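PDB 6ZXU: oxidoreductase, NAD-binding/iron-sulfur cluster-binding protein from Nitratireductor pacificus pht-3B, which is a catabolic reductive dehalogenase that binds cobalamin and two [4Fe-4S] clusters and probably strips halogen from organohalide substrates by electron transfer through these cofactors. Local coordinates for residues T504-F509 against C595-E600; N540-C545 against A621-D626; A98-P103 against W640-E645; V187-F192 against L343-Q348. All blocks are in the same frame, centred on the assembly; numbering follows the deposited sequence.

Contact 1: residues T504-F509 against C595-E600; sequences TLLNPF and CPWNRE. With NA (sodium ion), chain G; SF4 (iron/sulfur cluster), chain D.
Leu506 and Trp597 make the apolar part of this contact, their side chains crossing at about a right angle. CD2 of the leucine sits over one face of the indole, 4.0 Å from the centroid of the five-membered ring, in a CH-pi contact. The other leucine methyl, CD1 of Leu506, lies 3.7 Å from Cys595 SG and also borders the cluster sulfide S2. At the ring edge, Pro508 O approaches Trp597 CE3, while the sulfide S1 lies in the indole plane, 3.7 Å from CD1 of Trp597.

Of the two segments, 595-600 supplies the metal ligands. Cys595, with SG trans to the main-chain nitrogen (chi1 -172°), binds FE3 of the [4Fe-4S] cluster through SG at 2.2 Å. The type I turn from Cys595 to Asn598 turns two carbonyls toward a sodium ion, Asn598 O at 2.5 Å and the longer Cys595 O at 3.0 Å, and three waters join them.

Next to Leu506, Thr504 and Leu505 belong to the cobalamin pocket, and Leu505 N donates to the cofactor. Segment 504-509 thus touches cobalamin through Leu505 and the cluster through Leu506. Sulfides S1 and S2 have apolar neighbours in Trp597 and Leu506, which would be expected to lower the local polarity.

Contact 2: residues N540-C545 against A621-D626; sequences NQCRKC and AIIAMD. With SF4 (iron/sulfur cluster), chain D.
Lys544 and Asp626 meet at about a right angle, joining the cysteine motif of a ferredoxin-like [4Fe-4S] site, a loop running into helix 544-548, to helix 619-628. The motif has the Cys-x-x-Cys-x-x-Cys pattern of Cys539, Cys542 and Cys545; Cys542 SG binds FE2 of the cluster at 2.3 Å and Cys545 SG binds FE1.

The lysine chain leaves the backbone with CG anti to N (chi1 -175°) and stays extended, which carries NZ away from the cluster to helix 619-628. There it forms a salt bridge with Asp626 OD2 at 2.9 Å, reaching that oxygen from above the carboxylate plane rather than within it. Asp627 OD1 and Asn631 O also hold NZ, and Asn631 ND2 bonds to Asp626 OD1, so the ammonium has three oxygen partners and the carboxylate is held at both oxygens. At the near end of the lysine, Lys544 CB lies 4.0 Å from the cluster sulfide S4.

One helical turn before Asp626, Ile623 turns its side chain to the loop. Its CD1 packs against Gln541 CB and, at 3.8 Å, against Cys542 CB, the carbon that bears the metal-binding sulfur. That sulfur also receives a weak N-H···S bond from Lys544 N. On the loop itself, the guanidinium of Arg543 folds back along the segment: NH1 donates to Asn540 O at 3.0 Å and to Cys542 O at 2.8 Å, with both oxygens close to the guanidinium plane but each met from above its carbonyl plane.

Contact 3: residues A98-P103 against W640-E645; sequences AIPDDP and WWFDLE
Phe642 and Leu644 both place CG opposite their own carbonyl carbon (chi1 -62° and -63°), and because the chain between them is extended, their side chains emerge on the same side and meet the loop 98-103. This is loop-to-loop packing, with one segment leading into helix 103-116 and the other into strand 645-647, and more than 500 residues of chain separate them.

Pro100 lies over the face of the phenylalanine. Its CG stands 3.9 Å from the centroid of the Phe642 ring and 19° off the normal, toward the CE1 side, a CH-pi contact of the proline-aromatic kind. Pro100 CD lies above the neighbouring CE2-CZ part of the ring, 3.9 Å from CE2 of Phe642. The ring is further enclosed by Tyr186 and Met190 of helix 168-190 and by Asn109 of helix 103-116. An alanine in place of Phe642 is likely to open a gap beneath Pro100, costing the proline its aromatic platform and Met190 a neighbour.

Leu644 divides its two methyls between two residues. Ile99 brings its end to the leucine at about a right angle, and the CD1 atoms of Ile99 and Leu644 lie 3.8 Å apart. The other methyl of Leu644, CD2, rests against Ala98 CB at 3.7 Å.

Contact 4: residues V187-F192 against L343-Q348; sequences VRWMGF and LALGMQ
Trp189 and Leu345 carry nearly all of this contact, in which the last turn of helix 168-190 meets the beginning of helix 342-354. The two side chains cross at about a right angle. Leu345 CB stands almost squarely over the five-membered ring of the indole, 3.7 Å from its centroid and only 10° off the normal. Farther along, the isobutyl group reaches over the six-membered ring: with CG opposite the carbonyl carbon (chi1 -73°), Leu345 CD1 lies 3.9 Å from Trp189 CE3, so one face of the whole bicycle is used.

Gly346 adds little: its backbone N comes within 4.3 Å of Trp189 CD1. The polar edge of the indole is joined to the second helix through a water, which accepts from Trp189 NE1 at 3.0 Å and donates to Leu345 O. A phenylalanine in place of Trp189 has no N-H, which would probably leave the water without its indole donor and part of Leu345 without a face to lie on.

Just beyond the tryptophan, the helix ends in a Schellman motif at Gly191, whose positive phi turns the chain aside toward Phe192. Leu343, earlier in helix 342-354, packs on Ile182 and Tyr186, farther back along the first helix. The chemistry is mainly CH-pi and dispersive, so the bridging water is what gives the directional tie between a side-chain N-H and a main-chain carbonyl.

Overall arrangement
Contacts 1 and 2 lie around the same [4Fe-4S] cluster, their centres 12 Å apart, and touch where Pro596 packs on Asp626. Contact 1 is buried and joins metal coordination to apolar packing beside cobalamin; contact 2, nearer the periphery, adds a buried salt bridge to its cysteine ligands. Contacts 3 and 4 form a second, partly buried pair, also with centres 12 Å apart, remote from the cobalamin and the clusters and held by CH-pi and apolar packing, with a bridging water in contact 4. Met190 links them, belonging to 187-192 and touching both Ile99 and Phe642. Along the chain, contact 3 encloses the other three, whereas contact 4 closes before contacts 1 and 2 open.

Contact 1: residues T504-F509 against C595-E600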
# COMPACT_ATOMS: atom_id res chain seq x y z
N THR A 504 4.45 13.59 5.14
CA THR A 504 4.81 12.40 4.39
C THR A 504 6.35 12.36 4.33
O THR A 504 7.00 13.37 4.06
CB THR A 504 4.25 12.46 2.93
OG1 THR A 504 2.87 12.54 2.92
CG2 THR A 504 4.61 11.24 2.13
N LEU A 505 6.92 11.19 4.60
CA LEU A 505 8.34 10.94 4.45
C LEU A 505 8.64 10.27 3.11
O LEU A 505 7.83 9.52 2.58
CB LEU A 505 8.90 10.05 5.56
CG LEU A 505 9.10 10.91 6.87
CD1 LEU A 505 7.76 10.93 7.58
CD2 LEU A 505 10.16 10.38 7.72
N LEU A 506 9.81 10.56 2.56
CA LEU A 506 10.15 10.19 1.23
C LEU A 506 11.31 9.17 1.24
O LEU A 506 12.33 9.34 1.87
CB LEU A 506 10.50 11.46 0.44
CG LEU A 506 10.65 11.43 -1.07
CD1 LEU A 506 10.37 12.77 -1.61
CD2 LEU A 506 12.03 10.95 -1.54
N ASN A 507 11.11 8.08 0.51
CA ASN A 507 12.01 6.95 0.39
C ASN A 507 12.83 7.10 -0.89
O ASN A 507 12.33 7.57 -1.90
CB ASN A 507 11.18 5.62 0.34
CG ASN A 507 12.00 4.41 0.08
OD1 ASN A 507 12.30 4.05 -1.03
ND2 ASN A 507 12.44 3.77 1.16
N PRO A 508 14.13 6.73 -0.88
CA PRO A 508 14.93 7.00 -2.06
C PRO A 508 14.60 6.14 -3.30
O PRO A 508 15.02 6.47 -4.41
CB PRO A 508 16.36 6.79 -1.56
CG PRO A 508 16.21 5.92 -0.38
CD PRO A 508 14.92 6.28 0.26
N PHE A 509 13.82 5.09 -3.15
CA PHE A 509 13.52 4.21 -4.28
C PHE A 509 12.05 4.37 -4.73
O PHE A 509 11.82 4.26 -5.92
CB PHE A 509 13.81 2.75 -3.94
CG PHE A 509 15.25 2.50 -3.62
CD1 PHE A 509 16.17 2.47 -4.63
CD2 PHE A 509 15.71 2.45 -2.33
CE1 PHE A 509 17.52 2.32 -4.36
CE2 PHE A 509 17.05 2.24 -2.03
CZ PHE A 509 17.97 2.21 -3.02
N CYS A 595 5.75 14.48 -7.34
CA CYS A 595 7.11 14.48 -6.89
C CYS A 595 8.08 13.89 -7.93
O CYS A 595 7.84 12.82 -8.40
CB CYS A 595 7.22 13.76 -5.53
SG CYS A 595 8.85 13.90 -4.78
N PRO A 596 9.21 14.57 -8.21
CA PRO A 596 10.20 13.98 -9.10
C PRO A 596 10.69 12.60 -8.69
O PRO A 596 11.03 11.80 -9.56
CB PRO A 596 11.36 14.98 -9.06
CG PRO A 596 10.72 16.25 -8.72
CD PRO A 596 9.61 15.90 -7.76
N TRP A 597 10.72 12.30 -7.42
CA TRP A 597 11.14 10.98 -6.92
C TRP A 597 10.12 9.87 -7.16
O TRP A 597 10.43 8.69 -6.95
CB TRP A 597 11.46 11.03 -5.45
CG TRP A 597 12.67 11.90 -5.11
CD1 TRP A 597 12.65 13.21 -4.91
CD2 TRP A 597 14.02 11.46 -4.89
NE1 TRP A 597 13.90 13.65 -4.55
CE2 TRP A 597 14.78 12.61 -4.57
CE3 TRP A 597 14.67 10.21 -4.90
CZ2 TRP A 597 16.10 12.55 -4.24
CZ3 TRP A 597 16.00 10.16 -4.60
CH2 TRP A 597 16.72 11.33 -4.31
N ASN A 598 8.92 10.23 -7.57
CA ASN A 598 7.95 9.28 -8.00
C ASN A 598 8.25 8.92 -9.44
O ASN A 598 7.91 9.67 -10.35
CB ASN A 598 6.51 9.84 -7.78
CG ASN A 598 5.41 8.90 -8.37
OD1 ASN A 598 5.49 7.68 -8.29
ND2 ASN A 598 4.48 9.48 -9.11
N ARG A 599 8.90 7.79 -9.66
CA ARG A 599 9.37 7.40 -10.99
C ARG A 599 9.13 5.96 -11.27
O ARG A 599 8.97 5.16 -10.36
CB ARG A 599 10.89 7.48 -11.07
CG ARG A 599 11.43 8.81 -10.79
CD ARG A 599 12.86 8.87 -11.25
NE ARG A 599 13.24 10.28 -11.31
CZ ARG A 599 13.85 10.88 -10.32
NH1 ARG A 599 14.15 10.21 -9.23
NH2 ARG A 599 14.17 12.18 -10.44
N GLU A 600 9.18 5.62 -12.58
CA GLU A 600 9.06 4.26 -13.01
C GLU A 600 10.28 3.42 -12.55
O GLU A 600 11.40 3.91 -12.46
CB GLU A 600 8.87 4.17 -14.57
CG GLU A 600 8.21 2.84 -14.97
CD GLU A 600 8.08 2.61 -16.49
OE1 GLU A 600 8.17 3.58 -17.26
OE2 GLU A 600 7.90 1.45 -16.91
NA NA G . 7.44 12.01 -11.24
FE1 SF4 D . 8.18 18.24 -2.92
FE2 SF4 D . 10.23 18.31 -4.83
FE3 SF4 D . 9.33 15.92 -3.94
FE4 SF4 D . 10.75 17.48 -2.21
S1 SF4 D . 11.41 16.57 -4.18
S2 SF4 D . 8.88 16.43 -1.78
S3 SF4 D . 9.99 19.47 -2.92
S4 SF4 D . 8.22 17.53 -5.05
O HOH W 1 9.60 11.95 -12.08
O HOH W 2 7.23 14.26 -11.41
O HOH W 3 5.08 11.74 -11.91

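Contact 2: residues N540-C545 against A621-D626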
# COMPACT_ATOMS: atom_id res chain seq x y z
N ASN A 540 15.06 21.39 -0.78
CA ASN A 540 15.27 22.81 -0.65
C ASN A 540 15.30 23.61 -1.96
O ASN A 540 15.14 24.81 -2.01
CB ASN A 540 16.57 23.07 0.01
CG ASN A 540 16.41 24.14 0.96
OD1 ASN A 540 15.67 23.97 2.01
ND2 ASN A 540 16.94 25.32 0.59
N GLN A 541 15.56 22.91 -3.05
CA GLN A 541 15.68 23.51 -4.37
C GLN A 541 14.49 23.21 -5.27
O GLN A 541 14.51 23.59 -6.40
CB GLN A 541 16.92 22.95 -5.10
CG GLN A 541 18.25 23.14 -4.46
CD GLN A 541 19.36 22.54 -5.27
OE1 GLN A 541 19.65 22.96 -6.37
NE2 GLN A 541 19.97 21.57 -4.73
N CYS A 542 13.54 22.43 -4.81
CA CYS A 542 12.41 22.02 -5.56
C CYS A 542 11.12 22.59 -4.91
O CYS A 542 11.08 22.84 -3.70
CB CYS A 542 12.34 20.49 -5.57
SG CYS A 542 11.06 19.65 -6.52
N ARG A 543 10.08 22.78 -5.70
CA ARG A 543 8.76 23.21 -5.20
C ARG A 543 7.64 22.56 -5.91
O ARG A 543 6.52 23.08 -5.90
CB ARG A 543 8.56 24.71 -5.34
CG ARG A 543 9.59 25.60 -4.69
CD ARG A 543 9.47 25.57 -3.20
NE ARG A 543 10.41 26.49 -2.53
CZ ARG A 543 11.73 26.32 -2.41
NH1 ARG A 543 12.34 25.26 -2.92
NH2 ARG A 543 12.45 27.22 -1.77
N LYS A 544 7.86 21.41 -6.53
CA LYS A 544 6.83 20.86 -7.42
C LYS A 544 5.54 20.45 -6.67
O LYS A 544 4.43 20.71 -7.13
CB LYS A 544 7.43 19.76 -8.26
CG LYS A 544 6.45 19.19 -9.31
CD LYS A 544 7.20 18.51 -10.43
CE LYS A 544 6.22 17.92 -11.42
NZ LYS A 544 6.90 17.59 -12.71
N CYS A 545 5.66 19.73 -5.57
CA CYS A 545 4.54 19.34 -4.76
C CYS A 545 3.77 20.58 -4.33
O CYS A 545 2.54 20.55 -4.36
CB CYS A 545 4.99 18.52 -3.55
SG CYS A 545 6.27 19.35 -2.48
N ALA A 621 19.20 20.56 -12.11
CA ALA A 621 18.88 20.14 -13.46
C ALA A 621 17.83 19.07 -13.51
O ALA A 621 16.98 19.07 -14.37
CB ALA A 621 20.11 19.60 -14.17
N ILE A 622 17.94 18.09 -12.62
CA ILE A 622 16.91 17.05 -12.50
C ILE A 622 15.56 17.65 -12.12
O ILE A 622 14.53 17.31 -12.70
CB ILE A 622 17.40 15.96 -11.53
CG1 ILE A 622 18.55 15.17 -12.10
CG2 ILE A 622 16.27 15.00 -11.19
CD1 ILE A 622 19.29 14.33 -11.10
N ILE A 623 15.55 18.58 -11.20
CA ILE A 623 14.32 19.26 -10.79
C ILE A 623 13.69 20.00 -11.98
O ILE A 623 12.49 19.87 -12.24
CB ILE A 623 14.64 20.22 -9.59
CG1 ILE A 623 14.90 19.41 -8.35
CG2 ILE A 623 13.55 21.20 -9.36
CD1 ILE A 623 15.71 20.18 -7.33
N ALA A 624 14.50 20.71 -12.73
CA ALA A 624 14.00 21.51 -13.86
C ALA A 624 13.57 20.64 -15.03
O ALA A 624 12.52 20.89 -15.65
CB ALA A 624 15.05 22.50 -14.29
N MET A 625 14.32 19.58 -15.30
CA MET A 625 13.94 18.70 -16.40
C MET A 625 12.72 17.89 -16.12
O MET A 625 12.02 17.44 -17.04
CB MET A 625 15.10 17.81 -16.85
CG MET A 625 16.22 18.56 -17.60
SD MET A 625 15.71 19.65 -19.00
CE MET A 625 14.99 18.41 -20.03
N ASP A 626 12.41 17.69 -14.83
CA ASP A 626 11.24 16.95 -14.51
C ASP A 626 9.98 17.69 -15.04
O ASP A 626 9.05 17.08 -15.43
CB ASP A 626 11.12 16.74 -12.99
CG ASP A 626 10.16 15.60 -12.65
OD1 ASP A 626 10.56 14.43 -12.96
OD2 ASP A 626 9.06 15.84 -12.06
FE1 SF4 D . 8.18 18.24 -2.92
FE2 SF4 D . 10.23 18.31 -4.83
FE3 SF4 D . 9.33 15.92 -3.94
FE4 SF4 D . 10.75 17.48 -2.21
S1 SF4 D . 11.41 16.57 -4.18
S2 SF4 D . 8.88 16.43 -1.78
S3 SF4 D . 9.99 19.47 -2.92
S4 SF4 D . 8.22 17.53 -5.05

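Contact 3: residues A98-P103 against W640-E645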
# COMPACT_ATOMS: atom_id res chain seq x y z
N ALA A 98 -24.91 3.53 -14.77
CA ALA A 98 -23.57 4.00 -15.21
C ALA A 98 -22.56 2.93 -15.48
O ALA A 98 -21.41 3.27 -15.75
CB ALA A 98 -23.01 5.02 -14.20
N ILE A 99 -22.94 1.67 -15.37
CA ILE A 99 -22.01 0.59 -15.63
C ILE A 99 -21.87 0.42 -17.15
O ILE A 99 -22.86 0.31 -17.88
CB ILE A 99 -22.49 -0.72 -15.00
CG1 ILE A 99 -22.92 -0.50 -13.55
CG2 ILE A 99 -21.41 -1.79 -15.09
CD1 ILE A 99 -21.83 0.16 -12.69
N PRO A 100 -20.62 0.41 -17.68
CA PRO A 100 -20.42 0.12 -19.12
C PRO A 100 -20.97 -1.20 -19.53
O PRO A 100 -20.90 -2.17 -18.76
CB PRO A 100 -18.91 0.19 -19.30
CG PRO A 100 -18.46 1.07 -18.15
CD PRO A 100 -19.36 0.74 -17.02
N ASP A 101 -21.63 -1.21 -20.72
CA ASP A 101 -22.29 -2.42 -21.27
C ASP A 101 -21.26 -3.36 -21.91
O ASP A 101 -21.36 -4.59 -21.79
CB ASP A 101 -23.42 -2.07 -22.30
N ASP A 102 -20.27 -2.79 -22.57
CA ASP A 102 -19.29 -3.57 -23.39
C ASP A 102 -18.51 -4.60 -22.62
O ASP A 102 -17.74 -4.23 -21.74
CB ASP A 102 -18.34 -2.58 -24.06
CG ASP A 102 -17.38 -3.26 -25.02
OD1 ASP A 102 -17.43 -4.51 -25.15
OD2 ASP A 102 -16.55 -2.56 -25.60
N PRO A 103 -18.68 -5.91 -22.91
CA PRO A 103 -18.01 -6.91 -22.09
C PRO A 103 -16.51 -6.90 -22.17
O PRO A 103 -15.87 -7.44 -21.30
CB PRO A 103 -18.55 -8.26 -22.63
CG PRO A 103 -19.86 -7.89 -23.27
CD PRO A 103 -19.59 -6.53 -23.88
N TRP A 640 -7.45 2.90 -16.01
CA TRP A 640 -8.15 1.67 -16.21
C TRP A 640 -9.47 1.59 -15.44
O TRP A 640 -10.23 0.63 -15.66
CB TRP A 640 -7.29 0.50 -15.70
CG TRP A 640 -6.80 0.64 -14.28
CD1 TRP A 640 -5.60 1.22 -13.87
CD2 TRP A 640 -7.45 0.20 -13.07
NE1 TRP A 640 -5.48 1.19 -12.49
CE2 TRP A 640 -6.59 0.56 -11.97
CE3 TRP A 640 -8.66 -0.41 -12.80
CZ2 TRP A 640 -6.93 0.31 -10.67
CZ3 TRP A 640 -9.03 -0.62 -11.53
CH2 TRP A 640 -8.16 -0.29 -10.46
N TRP A 641 -9.71 2.50 -14.49
CA TRP A 641 -10.88 2.40 -13.57
C TRP A 641 -12.07 3.16 -14.14
O TRP A 641 -11.94 4.03 -15.03
CB TRP A 641 -10.51 2.98 -12.16
CG TRP A 641 -10.03 4.43 -12.22
CD1 TRP A 641 -10.81 5.56 -12.07
CD2 TRP A 641 -8.71 4.88 -12.45
NE1 TRP A 641 -10.04 6.67 -12.24
CE2 TRP A 641 -8.74 6.27 -12.45
CE3 TRP A 641 -7.49 4.22 -12.64
CZ2 TRP A 641 -7.61 7.01 -12.72
CZ3 TRP A 641 -6.38 4.94 -12.90
CH2 TRP A 641 -6.43 6.34 -12.93
N PHE A 642 -13.25 2.83 -13.61
CA PHE A 642 -14.51 3.53 -13.92
C PHE A 642 -14.70 4.73 -13.01
O PHE A 642 -14.34 4.68 -11.84
CB PHE A 642 -15.71 2.59 -13.73
CG PHE A 642 -15.74 1.37 -14.62
CD1 PHE A 642 -15.12 1.34 -15.85
CD2 PHE A 642 -16.44 0.24 -14.19
CE1 PHE A 642 -15.14 0.24 -16.64
CE2 PHE A 642 -16.51 -0.87 -14.98
CZ PHE A 642 -15.86 -0.87 -16.20
N ASP A 643 -15.23 5.81 -13.56
CA ASP A 643 -15.62 6.96 -12.78
C ASP A 643 -17.05 6.77 -12.19
O ASP A 643 -18.04 7.08 -12.83
CB ASP A 643 -15.59 8.21 -13.64
CG ASP A 643 -14.21 8.64 -13.97
OD1 ASP A 643 -13.23 8.22 -13.28
OD2 ASP A 643 -14.06 9.37 -14.91
N LEU A 644 -17.12 6.15 -11.04
CA LEU A 644 -18.32 5.81 -10.33
C LEU A 644 -18.27 6.38 -8.93
O LEU A 644 -17.26 6.24 -8.25
CB LEU A 644 -18.53 4.28 -10.23
CG LEU A 644 -18.72 3.54 -11.55
CD1 LEU A 644 -18.76 2.03 -11.37
CD2 LEU A 644 -19.97 4.06 -12.26
N GLU A 645 -19.38 6.99 -8.51
CA GLU A 645 -19.57 7.52 -7.18
C GLU A 645 -20.82 6.88 -6.65
O GLU A 645 -21.86 6.97 -7.26
CB GLU A 645 -19.69 9.07 -7.24
CG GLU A 645 -20.06 9.68 -5.93
CD GLU A 645 -20.18 11.20 -5.96
OE1 GLU A 645 -20.26 11.84 -7.05
OE2 GLU A 645 -20.17 11.79 -4.85

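Contact 4: residues V187-F192 against L343-Q348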
# COMPACT_ATOMS: atom_id res chain seq x y z
N VAL A 187 -17.86 -6.01 -7.59
CA VAL A 187 -18.91 -6.30 -8.62
C VAL A 187 -20.32 -6.21 -7.96
O VAL A 187 -21.24 -5.67 -8.56
CB VAL A 187 -18.67 -7.66 -9.26
CG1 VAL A 187 -19.80 -8.10 -10.17
CG2 VAL A 187 -17.36 -7.66 -10.05
N ARG A 188 -20.45 -6.69 -6.73
CA ARG A 188 -21.71 -6.58 -5.96
C ARG A 188 -22.14 -5.14 -5.74
O ARG A 188 -23.30 -4.79 -5.86
CB ARG A 188 -21.63 -7.32 -4.66
CG ARG A 188 -21.67 -8.83 -4.81
CD ARG A 188 -21.87 -9.51 -3.48
NE ARG A 188 -20.78 -9.24 -2.49
CZ ARG A 188 -19.71 -9.97 -2.29
NH1 ARG A 188 -19.41 -11.06 -3.06
NH2 ARG A 188 -18.83 -9.61 -1.36
N TRP A 189 -21.18 -4.25 -5.51
CA TRP A 189 -21.50 -2.82 -5.39
C TRP A 189 -21.85 -2.12 -6.68
O TRP A 189 -22.50 -1.06 -6.67
CB TRP A 189 -20.34 -2.09 -4.71
CG TRP A 189 -20.42 -2.12 -3.22
CD1 TRP A 189 -19.74 -2.94 -2.34
CD2 TRP A 189 -21.30 -1.32 -2.43
NE1 TRP A 189 -20.11 -2.65 -1.04
CE2 TRP A 189 -21.06 -1.66 -1.06
CE3 TRP A 189 -22.25 -0.32 -2.74
CZ2 TRP A 189 -21.76 -1.06 -0.00
CZ3 TRP A 189 -22.97 0.30 -1.66
CH2 TRP A 189 -22.70 -0.09 -0.32
N MET A 190 -21.43 -2.68 -7.81
CA MET A 190 -21.82 -2.20 -9.14
C MET A 190 -23.22 -2.72 -9.54
O MET A 190 -23.81 -2.23 -10.51
CB MET A 190 -20.78 -2.65 -10.16
CG MET A 190 -19.56 -1.75 -10.17
SD MET A 190 -18.51 -2.03 -11.64
CE MET A 190 -18.13 -3.80 -11.55
N GLY A 191 -23.77 -3.68 -8.79
CA GLY A 191 -25.17 -4.07 -8.94
C GLY A 191 -25.33 -5.50 -9.43
O GLY A 191 -26.45 -5.89 -9.73
N PHE A 192 -24.28 -6.31 -9.43
CA PHE A 192 -24.33 -7.65 -9.98
C PHE A 192 -23.97 -8.65 -8.97
O PHE A 192 -22.97 -8.48 -8.24
CB PHE A 192 -23.36 -7.80 -11.22
CG PHE A 192 -23.63 -6.85 -12.32
CD1 PHE A 192 -23.15 -5.54 -12.26
CD2 PHE A 192 -24.40 -7.22 -13.41
CE1 PHE A 192 -23.47 -4.61 -13.23
CE2 PHE A 192 -24.68 -6.31 -14.39
CZ PHE A 192 -24.20 -5.00 -14.32
N LEU A 343 -14.84 0.03 -5.63
CA LEU A 343 -13.68 -0.76 -5.31
C LEU A 343 -13.23 -0.58 -3.87
O LEU A 343 -12.96 -1.56 -3.17
CB LEU A 343 -12.53 -0.45 -6.28
CG LEU A 343 -11.28 -1.30 -6.12
CD1 LEU A 343 -11.52 -2.80 -6.30
CD2 LEU A 343 -10.18 -0.86 -7.09
N ALA A 344 -13.15 0.67 -3.43
CA ALA A 344 -12.88 0.95 -2.03
C ALA A 344 -13.95 0.33 -1.08
O ALA A 344 -13.64 -0.26 -0.06
CB ALA A 344 -12.82 2.45 -1.82
N LEU A 345 -15.21 0.45 -1.45
CA LEU A 345 -16.28 -0.23 -0.70
C LEU A 345 -16.09 -1.74 -0.63
O LEU A 345 -16.43 -2.37 0.37
CB LEU A 345 -17.68 0.10 -1.29
CG LEU A 345 -18.13 1.53 -0.97
CD1 LEU A 345 -19.26 1.98 -1.84
CD2 LEU A 345 -18.59 1.60 0.49
N GLY A 346 -15.49 -2.35 -1.65
CA GLY A 346 -15.16 -3.81 -1.58
C GLY A 346 -14.13 -4.09 -0.55
O GLY A 346 -14.05 -5.21 -0.02
N MET A 347 -13.24 -3.12 -0.27
CA MET A 347 -12.18 -3.33 0.75
C MET A 347 -12.65 -3.08 2.17
O MET A 347 -12.09 -3.65 3.10
CB MET A 347 -10.99 -2.43 0.45
CG MET A 347 -10.35 -2.75 -0.88
SD MET A 347 -8.99 -1.59 -1.19
CE MET A 347 -9.21 -0.97 -2.82
N GLN A 348 -13.64 -2.21 2.34
CA GLN A 348 -14.05 -1.75 3.65
C GLN A 348 -14.31 -2.85 4.70
O GLN A 348 -13.82 -2.76 5.82
CB GLN A 348 -15.21 -0.82 3.50
CG GLN A 348 -15.57 -0.22 4.87
CD GLN A 348 -16.45 1.02 4.76
OE1 GLN A 348 -17.50 1.01 4.08
NE2 GLN A 348 -16.04 2.09 5.44
O HOH W 4 -18.66 -2.35 1.56